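Local coordinates for OBody AM3L15 (Pyrobaculum aerophilum, PDB 4GN5), which is an OB-fold protein that binds another protein chain, probably as an engineered binder built on a nucleic acid-binding scaffold, at residues A10-N15 with S19-A24; V39-R44 with V50-E55. One frame throughout, in Å; residues are numbered along the deposited sequence. Where two conformers were deposited one is given.

Interaction 1. Residues A10-N15 with S19-A24; sequences AEITPN and SEVVVA
Ile12 meets Val21 tip to tip. Its terminal CD1 lies 3.8 Å from Val21 CG1 and 4.0 Å from Val21 CB, and Val21 CG2 stands only slightly farther off at 4.1 Å from Ile12 CD1, so a single methyl is set against the whole fork of the valine. The isoleucine gets there through two turns of its longer branch: CG1 is anti to the carbonyl carbon (chi1 -53°), and chi2 of -57° then swings CD1 round to the strand. Val23 approaches differently, at a slant across the same branch: its CG1 is 4.0 Å from both Ile12 CG1 and Ile12 CD1. The valines are two residues apart on strand 20-24 and both direct their CB toward the loop, whereas Val22 between them points away and packs on Val77 and Lys79 of strand 75-83. This alternation follows from the extended strand, which belongs to the curved beta-sheet of the OB fold; backbone hydrogen bonds of Val21 with Gly80 and Val23 with Ile78 fix the strand against its neighbour. No hydrogen bond crosses between 10-15 and 19-24, and the backbones stay well apart, with 8.3 Å between Ile12 CA and Val21 CA. Every atom pair in contact is side-chain carbon to side-chain carbon, and all three residues are buried. Ile96 of strand 95-98 and the loop residue His7 each touch both Ile12 and Val21.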
loop_
_atom_site.group_PDB
_atom_site.type_symbol
_atom_site.label_atom_id
_atom_site.label_comp_id
_atom_site.label_asym_id
_atom_site.label_seq_id
_atom_site.Cartn_x
_atom_site.Cartn_y
_atom_site.Cartn_z
ATOM N N ALA A 10 18.873 1.722 10.337
ATOM C CA ALA A 10 19.919 1.423 9.328
ATOM C C ALA A 10 20.524 -0.019 9.494
ATOM O O ALA A 10 21.166 -0.515 8.582
ATOM C CB ALA A 10 21.061 2.467 9.351
ATOM N N GLU A 11 20.367 -0.635 10.677
ATOM C CA GLU A 11 20.814 -2.030 10.895
ATOM C C GLU A 11 19.777 -3.064 10.449
ATOM O O GLU A 11 20.055 -4.242 10.534
ATOM C CB GLU A 11 21.206 -2.295 12.367
ATOM C CG GLU A 11 22.486 -1.503 12.765
ATOM C CD GLU A 11 22.788 -1.560 14.233
ATOM O OE1 GLU A 11 21.848 -1.549 15.091
ATOM O OE2 GLU A 11 24.006 -1.624 14.520
ATOM N N ILE A 12 18.602 -2.641 9.997
ATOM C CA ILE A 12 17.637 -3.580 9.464
ATOM C C ILE A 12 18.051 -3.938 8.029
ATOM O O ILE A 12 17.809 -3.179 7.109
ATOM C CB ILE A 12 16.178 -3.076 9.565
ATOM C CG1 ILE A 12 15.845 -2.652 11.015
ATOM C CG2 ILE A 12 15.180 -4.232 9.106
ATOM C CD1 ILE A 12 16.077 -3.806 12.093
ATOM N N THR A 13 18.702 -5.095 7.886
ATOM C CA THR A 13 19.263 -5.575 6.612
ATOM C C THR A 13 18.725 -6.992 6.250
ATOM O O THR A 13 18.115 -7.673 7.096
ATOM C CB THR A 13 20.809 -5.662 6.720
ATOM O OG1 THR A 13 21.129 -6.515 7.821
ATOM C CG2 THR A 13 21.424 -4.351 7.052
ATOM N N PRO A 14 18.899 -7.420 4.984
ATOM C CA PRO A 14 18.347 -8.728 4.616
ATOM C C PRO A 14 18.877 -9.905 5.492
ATOM O O PRO A 14 18.105 -10.860 5.748
ATOM C CB PRO A 14 18.756 -8.877 3.134
ATOM C CG PRO A 14 18.629 -7.439 2.635
ATOM C CD PRO A 14 19.216 -6.604 3.791
ATOM N N ASN A 15 20.089 -9.777 6.018
ATOM C CA ASN A 15 20.673 -10.753 6.932
ATOM C C ASN A 15 19.826 -11.072 8.132
ATOM O O ASN A 15 19.928 -12.144 8.716
ATOM C CB ASN A 15 22.038 -10.278 7.385
ATOM C CG ASN A 15 22.830 -11.351 8.070
ATOM O OD1 ASN A 15 23.016 -12.441 7.537
ATOM N ND2 ASN A 15 23.325 -11.055 9.254
ATOM N N SER A 19 14.221 -13.061 11.781
ATOM C CA SER A 19 14.420 -12.760 13.207
ATOM C C SER A 19 13.569 -11.584 13.659
ATOM O O SER A 19 13.100 -10.749 12.846
ATOM C CB SER A 19 15.880 -12.514 13.508
ATOM O OG SER A 19 16.264 -11.304 12.924
ATOM N N GLU A 20 13.369 -11.538 14.964
ATOM C CA GLU A 20 12.622 -10.509 15.637
ATOM C C GLU A 20 13.557 -9.342 15.984
ATOM O O GLU A 20 14.684 -9.532 16.412
ATOM C CB GLU A 20 11.948 -11.070 16.885
ATOM C CG GLU A 20 10.757 -10.296 17.343
ATOM C CD GLU A 20 10.211 -10.721 18.659
ATOM O OE1 GLU A 20 10.973 -10.794 19.626
ATOM O OE2 GLU A 20 9.010 -10.953 18.749
ATOM N N VAL A 21 13.091 -8.134 15.717
ATOM C CA VAL A 21 13.803 -6.901 16.052
ATOM C C VAL A 21 12.861 -5.973 16.775
ATOM O O VAL A 21 11.638 -6.107 16.665
ATOM C CB VAL A 21 14.235 -6.151 14.782
ATOM C CG1 VAL A 21 15.292 -6.958 14.037
ATOM C CG2 VAL A 21 12.973 -5.830 13.851
ATOM N N VAL A 22 13.418 -5.010 17.511
ATOM C CA VAL A 22 12.602 -3.943 18.033
ATOM C C VAL A 22 13.223 -2.651 17.528
ATOM O O VAL A 22 14.408 -2.417 17.754
ATOM C CB VAL A 22 12.483 -3.956 19.598
ATOM C CG1 VAL A 22 11.698 -2.731 20.097
ATOM C CG2 VAL A 22 11.861 -5.279 20.131
ATOM N N VAL A 23 12.430 -1.840 16.819
ATOM C CA VAL A 23 12.899 -0.535 16.387
ATOM C C VAL A 23 12.171 0.549 17.171
ATOM O O VAL A 23 11.060 0.337 17.664
ATOM C CB VAL A 23 12.791 -0.306 14.838
ATOM C CG1 VAL A 23 13.682 -1.281 14.103
ATOM C CG2 VAL A 23 11.328 -0.443 14.352
ATOM N N ALA A 24 12.832 1.694 17.294
ATOM C CA ALA A 24 12.355 2.848 18.070
ATOM C C ALA A 24 12.797 4.132 17.341
ATOM O O ALA A 24 13.965 4.294 17.024
ATOM C CB ALA A 24 12.923 2.799 19.488
#

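Interaction 2. Residues V39-R44 with V50-E55; sequences VKVSDR and VPVYLE
Val39 and Val52 face each other as an antiparallel hydrogen-bonded pair; two bonds join them, one in each direction, so the N and O of both residues are paired. Val39 N donates to Val52 O at 3.0 Å, with the donor in the carbonyl plane and an N-H...O angle of 159°. The return bond, from Val52 N to Val39 O, is shorter at 2.7 Å and tilted from the plane of its acceptor. Val41 and Val50 repeat the pattern, with Val41 N to Val50 O at 3.0 Å and Val50 N to Val41 O also at 3.0 Å. Val50 O takes a second, weaker contact from Lys40 CA, 3.2 Å away, with 149° at the hydrogen. Between these pairs lies the non-hydrogen-bonded pair of Lys40 and Pro51, whose backbones turn outward: Lys40 has backbone bonds with Ala28 and His29 of strand 26-32, while Pro51, with no N-H to give, can only accept through its carbonyl, in its bond with Ile96. The ammonium group of Lys40 leads away from the hairpin, and NZ bonds to the backbone of the chain of another protein. On the opposite face the valines pack together. With chi1 at 42°, Val39 CG1 sits between its own N and carbonyl carbon and reaches within 3.7 Å of Val52 CB, while Val41 CG2 meets Val52 CG2 at 4.1 Å. Beyond the last pair, Ser42 OG bonds to Ala48 O in the connection. Consecutive antiparallel strands, bonded in alternating pairs and joined by a short connection, make a beta hairpin, here part of the OB-fold barrel.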
loop_
_atom_site.group_PDB
_atom_site.type_symbol
_atom_site.label_atom_id
_atom_site.label_comp_id
_atom_site.label_asym_id
_atom_site.label_seq_id
_atom_site.Cartn_x
_atom_site.Cartn_y
_atom_site.Cartn_z
ATOM N N VAL A 39 3.876 1.921 7.839
ATOM C CA VAL A 39 4.465 2.981 8.618
ATOM C C VAL A 39 5.995 2.818 8.469
ATOM O O VAL A 39 6.548 1.696 8.642
ATOM C CB VAL A 39 3.973 2.976 10.108
ATOM C CG1 VAL A 39 3.912 1.602 10.633
ATOM C CG2 VAL A 39 4.909 3.834 11.050
ATOM N N LYS A 40 6.657 3.921 8.101
ATOM C CA LYS A 40 8.106 3.936 7.965
ATOM C C LYS A 40 8.712 4.634 9.195
ATOM O O LYS A 40 8.216 5.681 9.591
ATOM C CB LYS A 40 8.481 4.666 6.694
ATOM C CG LYS A 40 7.790 4.133 5.472
ATOM C CD LYS A 40 8.511 4.668 4.214
ATOM C CE LYS A 40 7.671 4.175 3.046
ATOM N NZ LYS A 40 8.382 4.449 1.788
ATOM N N VAL A 41 9.759 4.047 9.773
ATOM C CA VAL A 41 10.376 4.519 11.047
ATOM C C VAL A 41 11.769 5.008 10.775
ATOM O O VAL A 41 12.564 4.324 10.119
ATOM C CB VAL A 41 10.487 3.373 12.136
ATOM C CG1 VAL A 41 11.094 3.892 13.480
ATOM C CG2 VAL A 41 9.128 2.833 12.397
ATOM N N SER A 42 12.073 6.189 11.315
ATOM C CA SER A 42 13.416 6.701 11.247
ATOM C C SER A 42 13.888 6.964 12.660
ATOM O O SER A 42 13.088 7.296 13.531
ATOM C CB SER A 42 13.470 7.989 10.413
ATOM O OG SER A 42 13.132 7.681 9.053
ATOM N N ASP A 43 15.194 6.777 12.866
ATOM C CA ASP A 43 15.806 7.189 14.107
ATOM C C ASP A 43 17.070 8.046 13.966
ATOM O O ASP A 43 17.719 8.389 14.971
ATOM C CB ASP A 43 16.107 5.959 14.946
ATOM C CG ASP A 43 16.936 4.936 14.202
ATOM O OD1 ASP A 43 17.490 5.194 13.097
ATOM O OD2 ASP A 43 17.033 3.862 14.781
ATOM N N ARG A 44 17.404 8.391 12.736
ATOM C CA ARG A 44 18.565 9.213 12.487
ATOM C C ARG A 44 18.148 10.281 11.471
ATOM O O ARG A 44 17.413 9.977 10.498
ATOM C CB ARG A 44 19.685 8.323 11.951
ATOM C CG ARG A 44 20.955 9.060 11.770
ATOM C CD ARG A 44 22.101 8.181 11.364
ATOM N NE ARG A 44 23.224 9.079 11.076
ATOM C CZ ARG A 44 23.847 9.172 9.905
ATOM N NH1 ARG A 44 24.854 10.036 9.782
ATOM N NH2 ARG A 44 23.505 8.360 8.871
ATOM N N VAL A 50 12.614 2.674 7.631
ATOM C CA VAL A 50 12.380 1.239 7.424
ATOM C C VAL A 50 10.872 0.973 7.395
ATOM O O VAL A 50 10.129 1.449 8.274
ATOM C CB VAL A 50 13.097 0.427 8.487
ATOM C CG1 VAL A 50 12.533 0.709 9.873
ATOM C CG2 VAL A 50 13.026 -1.042 8.154
ATOM N N PRO A 51 10.399 0.198 6.403
ATOM C CA PRO A 51 8.944 0.104 6.292
ATOM C C PRO A 51 8.365 -1.052 7.079
ATOM O O PRO A 51 8.868 -2.190 7.002
ATOM C CB PRO A 51 8.723 -0.084 4.801
ATOM C CG PRO A 51 10.001 -0.928 4.327
ATOM C CD PRO A 51 11.109 -0.267 5.190
ATOM N N VAL A 52 7.322 -0.758 7.837
ATOM C CA VAL A 52 6.681 -1.730 8.703
ATOM C C VAL A 52 5.350 -1.980 7.993
ATOM O O VAL A 52 4.513 -1.060 7.914
ATOM C CB VAL A 52 6.421 -1.106 10.086
ATOM C CG1 VAL A 52 5.534 -1.985 11.001
ATOM C CG2 VAL A 52 7.722 -0.726 10.803
ATOM N N TYR A 53 5.170 -3.190 7.459
ATOM C CA TYR A 53 3.945 -3.553 6.729
ATOM C C TYR A 53 2.871 -4.203 7.596
ATOM O O TYR A 53 3.132 -5.203 8.230
ATOM C CB TYR A 53 4.262 -4.545 5.593
ATOM C CG TYR A 53 4.863 -3.898 4.342
ATOM C CD1 TYR A 53 6.179 -3.405 4.333
ATOM C CD2 TYR A 53 4.119 -3.857 3.134
ATOM C CE1 TYR A 53 6.729 -2.823 3.132
ATOM C CE2 TYR A 53 4.683 -3.296 1.947
ATOM C CZ TYR A 53 5.976 -2.804 1.976
ATOM O OH TYR A 53 6.479 -2.250 0.822
ATOM N N LEU A 54 1.681 -3.645 7.603
ATOM C CA LEU A 54 0.499 -4.297 8.158
ATOM C C LEU A 54 -0.363 -4.786 6.965
ATOM O O LEU A 54 -0.846 -3.958 6.214
ATOM C CB LEU A 54 -0.290 -3.256 8.971
ATOM C CG LEU A 54 0.436 -2.840 10.239
ATOM C CD1 LEU A 54 1.551 -1.784 10.064
ATOM C CD2 LEU A 54 -0.580 -2.404 11.203
ATOM N N GLU A 55 -0.630 -6.072 6.881
ATOM C CA GLU A 55 -1.336 -6.608 5.719
ATOM C C GLU A 55 -2.454 -7.455 6.215
ATOM O O GLU A 55 -2.220 -8.374 7.009
ATOM C CB GLU A 55 -0.395 -7.480 4.891
ATOM C CG GLU A 55 0.533 -6.685 4.088
ATOM C CD GLU A 55 1.216 -7.524 3.047
ATOM O OE1 GLU A 55 2.306 -8.013 3.291
ATOM O OE2 GLU A 55 0.667 -7.712 1.963
#

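In the fold
Following the chain from the N terminus, interaction 1 closes first: three residues lie between 10-15 and 19-24, so the loop folds back on the strand it leads into. Interaction 2 opens later and closes the hairpin of strands 36-42 and 50-55 across five residues. The two are in series, neither nested nor crossed, yet they meet in space, their centres about 11 Å apart. Ile12 CG2 lies 4.0 Å from Val50 CG2, and Ala24 O lies 3.4 Å from Asp43 CB. Through Ile12 the early loop touches the hairpin, and through Ala24 strand 20-24 meets segment 39-44; the two antiparallel sheets are also joined by the backbone bonds of Ile96 with Pro51 and Tyr53.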